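Local coordinates for protein cytosolic phospholipase A2 delta (PDB 5IZ5) that hydrolyses the sn-2 ester of glycerophospholipids in a calcium-dependent manner, preferring linoleic acid at that position, at residues V326-T332 with L670-F676; V358-I364 with P462-L467; E486-E491 with S662-R668; P683-L687 with I730-F734. The protein carries 3 engineered substitutions. All coordinates share one frame; numbering follows the deposited sequence.

Contact 1 of 4, residues V326-T332 with L670-F676; sequences VVGIMAT and LDLILSF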
# COMPACT_ATOMS: atom_id res chain seq x y z
N VAL B 326 -16.35 -13.56 16.43
CA VAL B 326 -15.99 -12.78 15.25
C VAL B 326 -15.64 -13.76 14.14
O VAL B 326 -14.67 -14.52 14.23
CB VAL B 326 -14.81 -11.83 15.56
CG1 VAL B 326 -14.43 -11.02 14.32
CG2 VAL B 326 -15.17 -10.89 16.71
N VAL B 327 -16.44 -13.74 13.08
CA VAL B 327 -16.29 -14.65 11.95
C VAL B 327 -15.83 -13.87 10.72
O VAL B 327 -16.37 -12.81 10.43
CB VAL B 327 -17.62 -15.36 11.63
CG1 VAL B 327 -17.48 -16.26 10.41
CG2 VAL B 327 -18.10 -16.17 12.83
N GLY B 328 -14.85 -14.42 10.01
CA GLY B 328 -14.34 -13.80 8.79
C GLY B 328 -14.39 -14.74 7.61
O GLY B 328 -14.24 -15.95 7.75
N ILE B 329 -14.65 -14.18 6.43
CA ILE B 329 -14.45 -14.86 5.16
C ILE B 329 -13.17 -14.32 4.57
O ILE B 329 -12.97 -13.11 4.53
CB ILE B 329 -15.55 -14.51 4.13
CG1 ILE B 329 -16.90 -15.10 4.53
CG2 ILE B 329 -15.16 -15.06 2.76
CD1 ILE B 329 -18.07 -14.50 3.78
N MET B 330 -12.34 -15.22 4.05
CA MET B 330 -11.04 -14.87 3.51
C MET B 330 -10.89 -15.55 2.15
O MET B 330 -10.93 -16.77 2.05
CB MET B 330 -10.01 -15.38 4.50
CG MET B 330 -8.55 -15.41 4.13
SD MET B 330 -7.63 -15.89 5.61
CE MET B 330 -7.19 -17.62 5.32
N ALA B 331 -10.77 -14.73 1.10
CA ALA B 331 -10.72 -15.23 -0.27
C ALA B 331 -9.34 -14.99 -0.86
O ALA B 331 -8.69 -13.99 -0.53
CB ALA B 331 -11.79 -14.53 -1.11
N THR B 332 -8.90 -15.91 -1.71
CA THR B 332 -7.62 -15.79 -2.40
C THR B 332 -7.84 -15.18 -3.78
O THR B 332 -8.97 -14.82 -4.14
CB THR B 332 -6.94 -17.17 -2.58
OG1 THR B 332 -7.67 -17.95 -3.54
CG2 THR B 332 -6.84 -17.93 -1.27
N LEU B 670 -10.22 -12.50 15.48
CA LEU B 670 -11.03 -13.50 14.80
C LEU B 670 -11.07 -14.82 15.55
O LEU B 670 -10.04 -15.31 16.04
CB LEU B 670 -10.59 -13.71 13.35
CG LEU B 670 -11.32 -12.66 12.50
CD1 LEU B 670 -10.43 -11.45 12.25
CD2 LEU B 670 -11.84 -13.26 11.21
N ASP B 671 -12.28 -15.37 15.64
CA ASP B 671 -12.53 -16.66 16.28
C ASP B 671 -12.65 -17.76 15.24
O ASP B 671 -12.14 -18.85 15.45
CB ASP B 671 -13.80 -16.58 17.12
CG ASP B 671 -13.70 -15.55 18.22
OD1 ASP B 671 -12.79 -15.68 19.05
OD2 ASP B 671 -14.52 -14.60 18.24
N LEU B 672 -13.33 -17.46 14.14
CA LEU B 672 -13.48 -18.41 13.04
C LEU B 672 -13.22 -17.73 11.71
O LEU B 672 -13.71 -16.62 11.47
CB LEU B 672 -14.89 -19.01 13.05
CG LEU B 672 -15.28 -19.88 11.86
CD1 LEU B 672 -14.43 -21.14 11.82
CD2 LEU B 672 -16.76 -20.24 11.93
N ILE B 673 -12.47 -18.39 10.84
CA ILE B 673 -12.24 -17.90 9.48
C ILE B 673 -12.66 -18.96 8.47
O ILE B 673 -12.18 -20.10 8.52
CB ILE B 673 -10.75 -17.56 9.24
CG1 ILE B 673 -10.30 -16.47 10.20
CG2 ILE B 673 -10.54 -17.10 7.80
CD1 ILE B 673 -8.79 -16.31 10.29
N LEU B 674 -13.57 -18.60 7.58
CA LEU B 674 -13.91 -19.44 6.44
C LEU B 674 -12.96 -19.07 5.32
O LEU B 674 -13.05 -17.97 4.76
CB LEU B 674 -15.37 -19.26 6.02
CG LEU B 674 -16.41 -19.37 7.14
CD1 LEU B 674 -17.81 -19.24 6.56
CD2 LEU B 674 -16.27 -20.67 7.91
N SER B 675 -12.05 -19.99 5.00
CA SER B 675 -11.01 -19.77 4.01
C SER B 675 -11.43 -20.37 2.68
O SER B 675 -11.54 -21.59 2.54
CB SER B 675 -9.71 -20.41 4.47
OG SER B 675 -8.75 -20.48 3.42
N PHE B 676 -11.68 -19.51 1.70
CA PHE B 676 -12.01 -19.96 0.36
C PHE B 676 -10.78 -19.85 -0.54
O PHE B 676 -10.19 -18.78 -0.68
CB PHE B 676 -13.16 -19.13 -0.20
CG PHE B 676 -14.42 -19.19 0.63
CD1 PHE B 676 -14.94 -20.40 1.07
CD2 PHE B 676 -15.12 -18.03 0.93
CE1 PHE B 676 -16.11 -20.45 1.83
CE2 PHE B 676 -16.28 -18.07 1.68
CZ PHE B 676 -16.78 -19.28 2.13

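Contact 2 of 4, residues V358-I364 with P462-L467; sequences VTYFSGI and PLPLYL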
# COMPACT_ATOMS: atom_id res chain seq x y z
N VAL B 358 -21.33 -13.30 9.56
CA VAL B 358 -19.97 -12.91 9.18
C VAL B 358 -19.70 -11.44 9.49
O VAL B 358 -20.46 -10.56 9.08
CB VAL B 358 -19.72 -13.16 7.68
CG1 VAL B 358 -18.31 -12.74 7.29
CG2 VAL B 358 -19.96 -14.62 7.35
N THR B 359 -18.61 -11.17 10.20
CA THR B 359 -18.22 -9.80 10.54
C THR B 359 -17.28 -9.20 9.49
O THR B 359 -17.48 -8.06 9.05
CB THR B 359 -17.57 -9.73 11.94
OG1 THR B 359 -18.55 -10.05 12.92
CG2 THR B 359 -17.02 -8.33 12.23
N TYR B 360 -16.26 -9.96 9.09
CA TYR B 360 -15.22 -9.48 8.17
C TYR B 360 -15.18 -10.26 6.87
O TYR B 360 -15.43 -11.47 6.84
CB TYR B 360 -13.87 -9.56 8.85
CG TYR B 360 -13.68 -8.62 10.01
CD1 TYR B 360 -13.68 -7.24 9.82
CD2 TYR B 360 -13.46 -9.10 11.30
CE1 TYR B 360 -13.49 -6.37 10.88
CE2 TYR B 360 -13.27 -8.24 12.36
CZ TYR B 360 -13.28 -6.87 12.15
OH TYR B 360 -13.07 -6.00 13.20
N PHE B 361 -14.83 -9.57 5.79
CA PHE B 361 -14.80 -10.17 4.45
C PHE B 361 -13.56 -9.62 3.73
O PHE B 361 -13.56 -8.49 3.26
CB PHE B 361 -16.12 -9.84 3.73
CG PHE B 361 -16.27 -10.43 2.35
CD1 PHE B 361 -15.33 -11.30 1.80
CD2 PHE B 361 -17.38 -10.11 1.59
CE1 PHE B 361 -15.51 -11.81 0.52
CE2 PHE B 361 -17.57 -10.61 0.32
CZ PHE B 361 -16.63 -11.47 -0.22
N SER B 362 -12.49 -10.43 3.69
CA SER B 362 -11.23 -10.03 3.06
C SER B 362 -11.01 -10.74 1.72
O SER B 362 -11.45 -11.88 1.51
CB SER B 362 -10.04 -10.30 3.98
OG SER B 362 -9.73 -11.68 4.05
N GLY B 363 -10.32 -10.04 0.82
CA GLY B 363 -10.02 -10.57 -0.50
C GLY B 363 -8.85 -9.88 -1.18
O GLY B 363 -8.43 -8.78 -0.78
N ILE B 364 -8.32 -10.57 -2.19
CA ILE B 364 -7.25 -10.05 -3.05
C ILE B 364 -7.56 -10.39 -4.50
O ILE B 364 -8.37 -11.28 -4.78
CB ILE B 364 -5.88 -10.67 -2.70
CG1 ILE B 364 -5.98 -12.21 -2.65
CG2 ILE B 364 -5.38 -10.13 -1.37
CD1 ILE B 364 -4.65 -12.91 -2.68
N PRO B 462 -21.02 -7.47 6.04
CA PRO B 462 -19.69 -7.54 6.67
C PRO B 462 -18.78 -6.39 6.22
O PRO B 462 -19.02 -5.80 5.16
CB PRO B 462 -19.13 -8.89 6.19
CG PRO B 462 -20.26 -9.61 5.54
CD PRO B 462 -21.22 -8.57 5.07
N LEU B 463 -17.77 -6.08 7.01
CA LEU B 463 -16.77 -5.08 6.62
C LEU B 463 -15.84 -5.69 5.55
O LEU B 463 -15.19 -6.70 5.82
CB LEU B 463 -15.93 -4.63 7.82
CG LEU B 463 -14.83 -3.61 7.50
CD1 LEU B 463 -15.41 -2.23 7.24
CD2 LEU B 463 -13.81 -3.52 8.61
N PRO B 464 -15.77 -5.07 4.36
CA PRO B 464 -14.89 -5.58 3.30
C PRO B 464 -13.46 -5.06 3.43
O PRO B 464 -13.25 -3.87 3.66
CB PRO B 464 -15.55 -5.05 2.04
CG PRO B 464 -16.15 -3.76 2.45
CD PRO B 464 -16.52 -3.89 3.91
N LEU B 465 -12.50 -5.96 3.28
CA LEU B 465 -11.08 -5.63 3.41
C LEU B 465 -10.33 -6.09 2.15
O LEU B 465 -10.29 -7.28 1.83
CB LEU B 465 -10.50 -6.30 4.65
CG LEU B 465 -11.11 -5.81 5.97
CD1 LEU B 465 -10.94 -6.82 7.10
CD2 LEU B 465 -10.52 -4.46 6.37
N TYR B 466 -9.77 -5.13 1.43
CA TYR B 466 -9.06 -5.40 0.18
C TYR B 466 -7.57 -5.19 0.43
O TYR B 466 -7.18 -4.18 1.05
CB TYR B 466 -9.53 -4.46 -0.93
CG TYR B 466 -11.04 -4.28 -1.11
CD1 TYR B 466 -11.71 -4.89 -2.17
CD2 TYR B 466 -11.78 -3.47 -0.25
CE1 TYR B 466 -13.07 -4.71 -2.37
CE2 TYR B 466 -13.15 -3.29 -0.44
CZ TYR B 466 -13.79 -3.91 -1.50
OH TYR B 466 -15.15 -3.74 -1.71
N LEU B 467 -6.73 -6.11 -0.05
CA LEU B 467 -5.28 -6.04 0.24
C LEU B 467 -4.41 -5.81 -0.99
O LEU B 467 -4.72 -6.26 -2.10
CB LEU B 467 -4.80 -7.30 0.95
CG LEU B 467 -4.49 -7.36 2.45
CD1 LEU B 467 -4.89 -6.13 3.25
CD2 LEU B 467 -5.12 -8.60 3.05

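Contact 3 of 4, residues E486-E491 with S662-R668; sequences EFSPYE and SMFRPGR. With SO4 (sulfate ion), chain N.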
# COMPACT_ATOMS: atom_id res chain seq x y z
N GLU B 486 -3.70 -2.25 3.53
CA GLU B 486 -5.09 -2.67 3.65
C GLU B 486 -6.04 -1.56 3.23
O GLU B 486 -5.82 -0.40 3.60
CB GLU B 486 -5.33 -3.06 5.11
CG GLU B 486 -6.77 -3.19 5.53
CD GLU B 486 -6.87 -3.55 6.99
OE1 GLU B 486 -6.64 -4.74 7.31
OE2 GLU B 486 -7.14 -2.65 7.82
N PHE B 487 -7.09 -1.91 2.47
CA PHE B 487 -8.14 -0.97 2.07
C PHE B 487 -9.49 -1.39 2.67
O PHE B 487 -9.88 -2.56 2.56
CB PHE B 487 -8.31 -0.94 0.55
CG PHE B 487 -7.13 -0.41 -0.20
CD1 PHE B 487 -7.22 0.78 -0.91
CD2 PHE B 487 -5.92 -1.11 -0.22
CE1 PHE B 487 -6.13 1.28 -1.61
CE2 PHE B 487 -4.82 -0.62 -0.93
CZ PHE B 487 -4.93 0.57 -1.62
N SER B 488 -10.20 -0.43 3.26
CA SER B 488 -11.60 -0.63 3.65
C SER B 488 -12.39 0.65 3.37
O SER B 488 -11.79 1.69 3.08
CB SER B 488 -11.70 -0.99 5.14
OG SER B 488 -11.81 0.18 5.94
N PRO B 489 -13.73 0.58 3.46
CA PRO B 489 -14.53 1.80 3.28
C PRO B 489 -14.25 2.89 4.31
O PRO B 489 -14.55 4.05 4.06
CB PRO B 489 -15.97 1.30 3.41
CG PRO B 489 -15.90 -0.16 3.09
CD PRO B 489 -14.59 -0.60 3.67
N TYR B 490 -13.68 2.52 5.46
CA TYR B 490 -13.34 3.48 6.51
C TYR B 490 -11.90 3.99 6.43
O TYR B 490 -11.66 5.16 6.71
CB TYR B 490 -13.59 2.88 7.90
CG TYR B 490 -15.03 2.49 8.15
CD1 TYR B 490 -16.07 3.38 7.88
CD2 TYR B 490 -15.35 1.25 8.68
CE1 TYR B 490 -17.38 3.03 8.12
CE2 TYR B 490 -16.67 0.89 8.91
CZ TYR B 490 -17.68 1.79 8.63
OH TYR B 490 -18.99 1.45 8.86
N GLU B 491 -10.94 3.13 6.10
CA GLU B 491 -9.56 3.58 6.02
C GLU B 491 -8.63 2.70 5.20
O GLU B 491 -8.87 1.50 5.01
CB GLU B 491 -8.98 3.81 7.42
CG GLU B 491 -9.11 2.65 8.38
CD GLU B 491 -8.39 2.88 9.70
OE1 GLU B 491 -8.13 4.04 10.07
OE2 GLU B 491 -8.09 1.88 10.39
N SER B 662 -5.15 -9.11 6.85
CA SER B 662 -6.24 -8.28 7.38
C SER B 662 -6.98 -8.97 8.53
O SER B 662 -7.55 -8.29 9.39
CB SER B 662 -7.21 -7.91 6.26
OG SER B 662 -6.73 -6.78 5.54
N MET B 663 -6.99 -10.31 8.54
CA MET B 663 -7.58 -11.08 9.64
C MET B 663 -6.74 -11.02 10.92
O MET B 663 -7.22 -11.45 11.96
CB MET B 663 -7.82 -12.54 9.22
CG MET B 663 -8.82 -12.73 8.08
SD MET B 663 -10.42 -11.98 8.44
CE MET B 663 -11.35 -12.31 6.95
N PHE B 664 -5.52 -10.49 10.86
CA PHE B 664 -4.64 -10.40 12.04
C PHE B 664 -4.22 -8.99 12.45
O PHE B 664 -3.31 -8.83 13.26
CB PHE B 664 -3.41 -11.27 11.84
CG PHE B 664 -3.74 -12.71 11.70
CD1 PHE B 664 -3.96 -13.48 12.83
CD2 PHE B 664 -3.88 -13.30 10.45
CE1 PHE B 664 -4.29 -14.81 12.71
CE2 PHE B 664 -4.21 -14.63 10.33
CZ PHE B 664 -4.42 -15.39 11.47
N ARG B 665 -4.87 -7.97 11.90
CA ARG B 665 -4.67 -6.63 12.41
C ARG B 665 -5.10 -6.61 13.88
O ARG B 665 -6.13 -7.19 14.22
CB ARG B 665 -5.49 -5.62 11.61
CG ARG B 665 -5.35 -4.20 12.13
CD ARG B 665 -6.04 -3.19 11.24
NE ARG B 665 -5.98 -1.85 11.81
CZ ARG B 665 -6.49 -0.75 11.24
NH1 ARG B 665 -7.11 -0.82 10.06
NH2 ARG B 665 -6.38 0.42 11.85
N PRO B 666 -4.31 -5.97 14.76
CA PRO B 666 -4.67 -5.91 16.18
C PRO B 666 -6.08 -5.34 16.41
O PRO B 666 -6.47 -4.38 15.77
CB PRO B 666 -3.62 -4.97 16.78
CG PRO B 666 -2.44 -5.12 15.88
CD PRO B 666 -3.00 -5.34 14.51
N GLY B 667 -6.82 -5.96 17.32
CA GLY B 667 -8.18 -5.52 17.62
C GLY B 667 -9.26 -6.35 16.96
O GLY B 667 -10.38 -6.40 17.47
N ARG B 668 -8.95 -7.01 15.85
CA ARG B 668 -9.98 -7.74 15.10
C ARG B 668 -10.41 -9.05 15.78
O ARG B 668 -11.58 -9.42 15.71
CB ARG B 668 -9.53 -7.97 13.65
CG ARG B 668 -9.36 -6.67 12.88
CD ARG B 668 -9.89 -6.74 11.46
NE ARG B 668 -10.01 -5.40 10.89
CZ ARG B 668 -9.21 -4.87 9.97
NH1 ARG B 668 -8.20 -5.56 9.46
NH2 ARG B 668 -9.43 -3.63 9.55
S SO4 N . -5.33 -8.08 19.72
O1 SO4 N . -6.10 -8.94 18.80
O2 SO4 N . -5.02 -8.83 20.95
O3 SO4 N . -4.06 -7.68 19.08
O4 SO4 N . -6.12 -6.88 20.08

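Contact 4 of 4, residues P683-L687 with I730-F734; sequences PFEAL and ILLHF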
# COMPACT_ATOMS: atom_id res chain seq x y z
N PRO B 683 -4.19 -26.76 -3.44
CA PRO B 683 -5.24 -26.13 -2.62
C PRO B 683 -4.84 -25.79 -1.18
O PRO B 683 -5.55 -25.02 -0.53
CB PRO B 683 -6.34 -27.19 -2.60
CG PRO B 683 -5.67 -28.47 -2.95
CD PRO B 683 -4.60 -28.08 -3.92
N PHE B 684 -3.75 -26.36 -0.67
CA PHE B 684 -3.28 -26.07 0.68
C PHE B 684 -2.05 -25.17 0.71
O PHE B 684 -1.62 -24.75 1.78
CB PHE B 684 -2.96 -27.36 1.44
CG PHE B 684 -4.12 -28.30 1.52
CD1 PHE B 684 -5.18 -28.03 2.37
CD2 PHE B 684 -4.15 -29.44 0.74
CE1 PHE B 684 -6.25 -28.90 2.44
CE2 PHE B 684 -5.22 -30.31 0.81
CZ PHE B 684 -6.27 -30.04 1.66
N GLU B 685 -1.50 -24.87 -0.47
CA GLU B 685 -0.25 -24.10 -0.57
C GLU B 685 -0.38 -22.75 0.12
O GLU B 685 0.43 -22.43 1.00
CB GLU B 685 0.14 -23.90 -2.04
CG GLU B 685 1.42 -23.11 -2.26
CD GLU B 685 1.79 -22.92 -3.73
OE1 GLU B 685 1.20 -23.56 -4.63
OE2 GLU B 685 2.71 -22.12 -3.97
N ALA B 686 -1.39 -21.98 -0.26
CA ALA B 686 -1.62 -20.66 0.30
C ALA B 686 -1.76 -20.73 1.81
O ALA B 686 -1.11 -19.96 2.51
CB ALA B 686 -2.85 -20.00 -0.32
N LEU B 687 -2.59 -21.66 2.31
CA LEU B 687 -2.80 -21.79 3.76
C LEU B 687 -1.50 -22.12 4.49
O LEU B 687 -1.25 -21.59 5.57
CB LEU B 687 -3.86 -22.85 4.11
CG LEU B 687 -5.21 -22.39 4.68
CD1 LEU B 687 -6.01 -23.60 5.12
CD2 LEU B 687 -5.05 -21.44 5.86
N ILE B 730 -10.08 -20.65 14.58
CA ILE B 730 -10.49 -21.87 13.90
C ILE B 730 -10.56 -21.59 12.41
O ILE B 730 -11.10 -20.57 11.99
CB ILE B 730 -11.88 -22.34 14.38
CG1 ILE B 730 -11.84 -22.66 15.88
CG2 ILE B 730 -12.36 -23.56 13.59
CD1 ILE B 730 -13.21 -22.77 16.52
N LEU B 731 -10.04 -22.51 11.61
CA LEU B 731 -10.10 -22.40 10.16
C LEU B 731 -10.87 -23.53 9.50
O LEU B 731 -10.59 -24.70 9.73
CB LEU B 731 -8.69 -22.36 9.59
CG LEU B 731 -8.17 -20.93 9.47
CD1 LEU B 731 -6.80 -20.83 10.10
CD2 LEU B 731 -8.15 -20.46 8.02
N LEU B 732 -11.85 -23.15 8.69
CA LEU B 732 -12.55 -24.05 7.79
C LEU B 732 -12.12 -23.69 6.39
O LEU B 732 -12.42 -22.60 5.91
CB LEU B 732 -14.06 -23.91 7.93
CG LEU B 732 -14.86 -25.05 8.56
CD1 LEU B 732 -14.08 -25.80 9.64
CD2 LEU B 732 -16.16 -24.51 9.13
N HIS B 733 -11.44 -24.62 5.73
CA HIS B 733 -10.83 -24.38 4.44
C HIS B 733 -11.58 -25.09 3.32
O HIS B 733 -11.83 -26.30 3.40
CB HIS B 733 -9.39 -24.87 4.49
CG HIS B 733 -8.61 -24.55 3.26
ND1 HIS B 733 -8.23 -23.26 2.93
CD2 HIS B 733 -8.12 -25.35 2.28
CE1 HIS B 733 -7.54 -23.29 1.80
NE2 HIS B 733 -7.46 -24.54 1.39
N PHE B 734 -11.93 -24.34 2.28
CA PHE B 734 -12.72 -24.84 1.16
C PHE B 734 -11.90 -24.78 -0.12
O PHE B 734 -11.89 -23.75 -0.81
CB PHE B 734 -13.99 -24.01 1.00
CG PHE B 734 -14.88 -24.03 2.20
CD1 PHE B 734 -16.00 -24.86 2.25
CD2 PHE B 734 -14.60 -23.22 3.30
CE1 PHE B 734 -16.81 -24.88 3.37
CE2 PHE B 734 -15.41 -23.23 4.41
CZ PHE B 734 -16.52 -24.06 4.45

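Contact 1 of 4, residues V326-T332 with L670-F676
Val326 and Asp671 meet twice at the tight end of this contact. Val326 N gives a nearly straight bond (168°) to Asp671 OD2 at 2.8 Å, taken on the anti lone pair, while Val326 O accepts from both Asp671 N and Leu672 N. Placing CG anti to its carbonyl carbon (chi1 -61°) brings the Asp671 carboxylate back beside the Val326 amide. With an alanine here, the buried Val326 N-H would probably be left without this acceptor, and this end of the pairing would be freer to shift. Next along, Leu670 CD2 lies 3.4 Å from Gly328 N, in space that a side chain on Gly328 would need. The two strands run parallel at 19°, part of the central sheet of the patatin-like alpha/beta catalytic domain, and 327-331 leads towards the substrate-binding Gly334 and Gly335. On the Val327 and Ile329 face, Ile329 CG2 presses obliquely on the Phe676 ring, 3.4 Å from CE2. Helix 335-351 also reaches this face. On the opposite face, Met330 CB packs 3.8 Å from Ile673 CG2. Every touching residue is buried, so the looser side is the far end: Thr332 N reaches Phe676 O weakly, at 3.3 Å, and Thr332 OG1 turns to Tyr678 N.

Contact 2 of 4, residues V358-I364 with P462-L467
Tyr360 and Leu463 lie side by side and point the same way, so that Leu463 CD2 meets the tyrosine ring at its edge, in plane, 3.7 Å from CE1. A chi1 of 178° turns the Leu463 branch along the ring. Leu465 CD1 approaches the same ring obliquely, 3.9 Å from Tyr360 CD1, and Thr359 CG2 sits over the centre of one face. At the other end the Ile364 and Leu467 side chains meet at an angle, Ile364 CG2 3.7 Å from Leu467 CB. Phe361, on the other face of the sheet, touches Pro462 with its CB 4.0 Å from Pro462 CB, and Pro462 CG also meets Val358 CG1.

These side chains are set in register by parallel backbone pairing at 20°. Phe361 bonds both ways, from its N to Leu463 O (2.9 Å) and from Leu465 N to its O (2.7 Å), and Gly363 repeats the pattern with Leu465 and Leu467. Pro464, which has no N-H, contributes its CA-H to Phe361 O. Further out, Glu294 receives Tyr360 OH and Ser659 pairs with Ser362 OG. The nucleophile Ser365 follows directly after Ile364, at the turn into helix 367-375, as in related patatin-like hydrolases.

Helix 292-313 covers the Tyr360 and Leu463 side, and helix 367-375 packs against Phe361, Pro464 and Tyr466. Strand 360-363 is flanked by 327-331 on its other edge, and 463-471 by 482-487.

Contact 3 of 4, residues E486-E491 with S662-R668
Glu486 carries this contact, with Arg665 and Glu491 next in buried surface. Its extended chain, CG anti to the backbone N (chi1 165°), delivers a carboxylate that takes four bonds. OE1 accepts from Ser662 OG on its anti lone pair at 2.7 Å and from Arg668 NH1 on the syn side at 2.8 Å. OE2 takes Arg665 NH1 at 2.9 Å, nearly along the C-O axis, and Arg668 NH2 at 3.0 Å from above the carboxylate plane. Arg668 therefore grips Glu486 end-on, one nitrogen to each oxygen, but with the two planes 43° apart the fork is twisted rather than flat. The same Arg668 NH1 also bonds Ser662 O.

Arg665 reaches across in a fully extended chain. It spreads NH1 and NH2 over a single oxygen, Glu491 OE2, with NH2 at 2.7 Å, and here carboxylate and guanidinium are nearly coplanar (12°). NH1 thus bridges the two glutamates, while CD of Arg665 lies over one face of the Arg668 guanidinium.

Ser488 OG accepts from Tyr490 N in an ST turn and from Glu491 N in an ST motif. A type II turn runs from Arg665 to Arg668, with Gly667 at its third position, and both arginine side chains leave it toward the acidic segment. Phe500 adds a cation-pi partner for Arg665, and Glu294 a salt bridge for Arg668 NE.

The network ties the end of strand 482-487 to the loop before strand 672-676. With Arg665 and Arg668 shared among Glu486, Glu491 and Glu294, these acids are likely to stay ionised.

Contact 4 of 4, residues P683-L687 with I730-F734
His733 NE2 donates to the carbonyl O of Pro683 at 2.8 Å and 153°, the one hydrogen bond that joins these segments. The oxygen sits at the imidazole edge, near the ring plane, with the donor tilted from the carbonyl plane. The other ring nitrogen, ND1, bonds Ser675 OG of the neighbouring strand, so both nitrogens are engaged and the ring's rotation is fixed. A chi1 of -174° carries the imidazole from the strand to the turn ahead of the helix. Over one face comes Leu687, whose CD1 makes a CH-pi contact 3.5 Å from the ring centroid. The Phe684 ring meets His733 obliquely, the planes 34° apart, with CD1 4.0 Å from His733 CD2. Leu687 CD2 also slides past Leu731 CD2 at 3.9 Å. Replacing the histidine by a leucine would probably leave the Pro683 carbonyl and Ser675 OG each without this partner. The joined elements lie on a parallel crossover from strand 672-676 through helix 685-696 to strand 730-734, interrupted by the antiparallel strand 718-720. Strand 730-734 lies between 672-676 and 718-720; Leu687 touches Phe720, and helix 797-810 packs against Leu732 and Phe734 on the opposite face.

Contacts 1 and 2 are the core of the sheet: both are parallel strand pairings, and Val327 O to Thr359 N joins them edge to edge. Contact 4 extends that sheet at strand 730-734, bonded to 672-676, but is itself a side-chain contact between a helix start and a strand, with partly exposed Pro683 at its margin. Contact 3, beyond the 463-471 side, lies about 20 Å centre to centre from contact 4. Its touching residues are buried too, yet its chemistry is ionic, where contacts 1 and 2 combine backbone bonds with apolar packing. Met663 of its loop reaches contacts 1 and 2, and Tyr466 O receives Phe487 N.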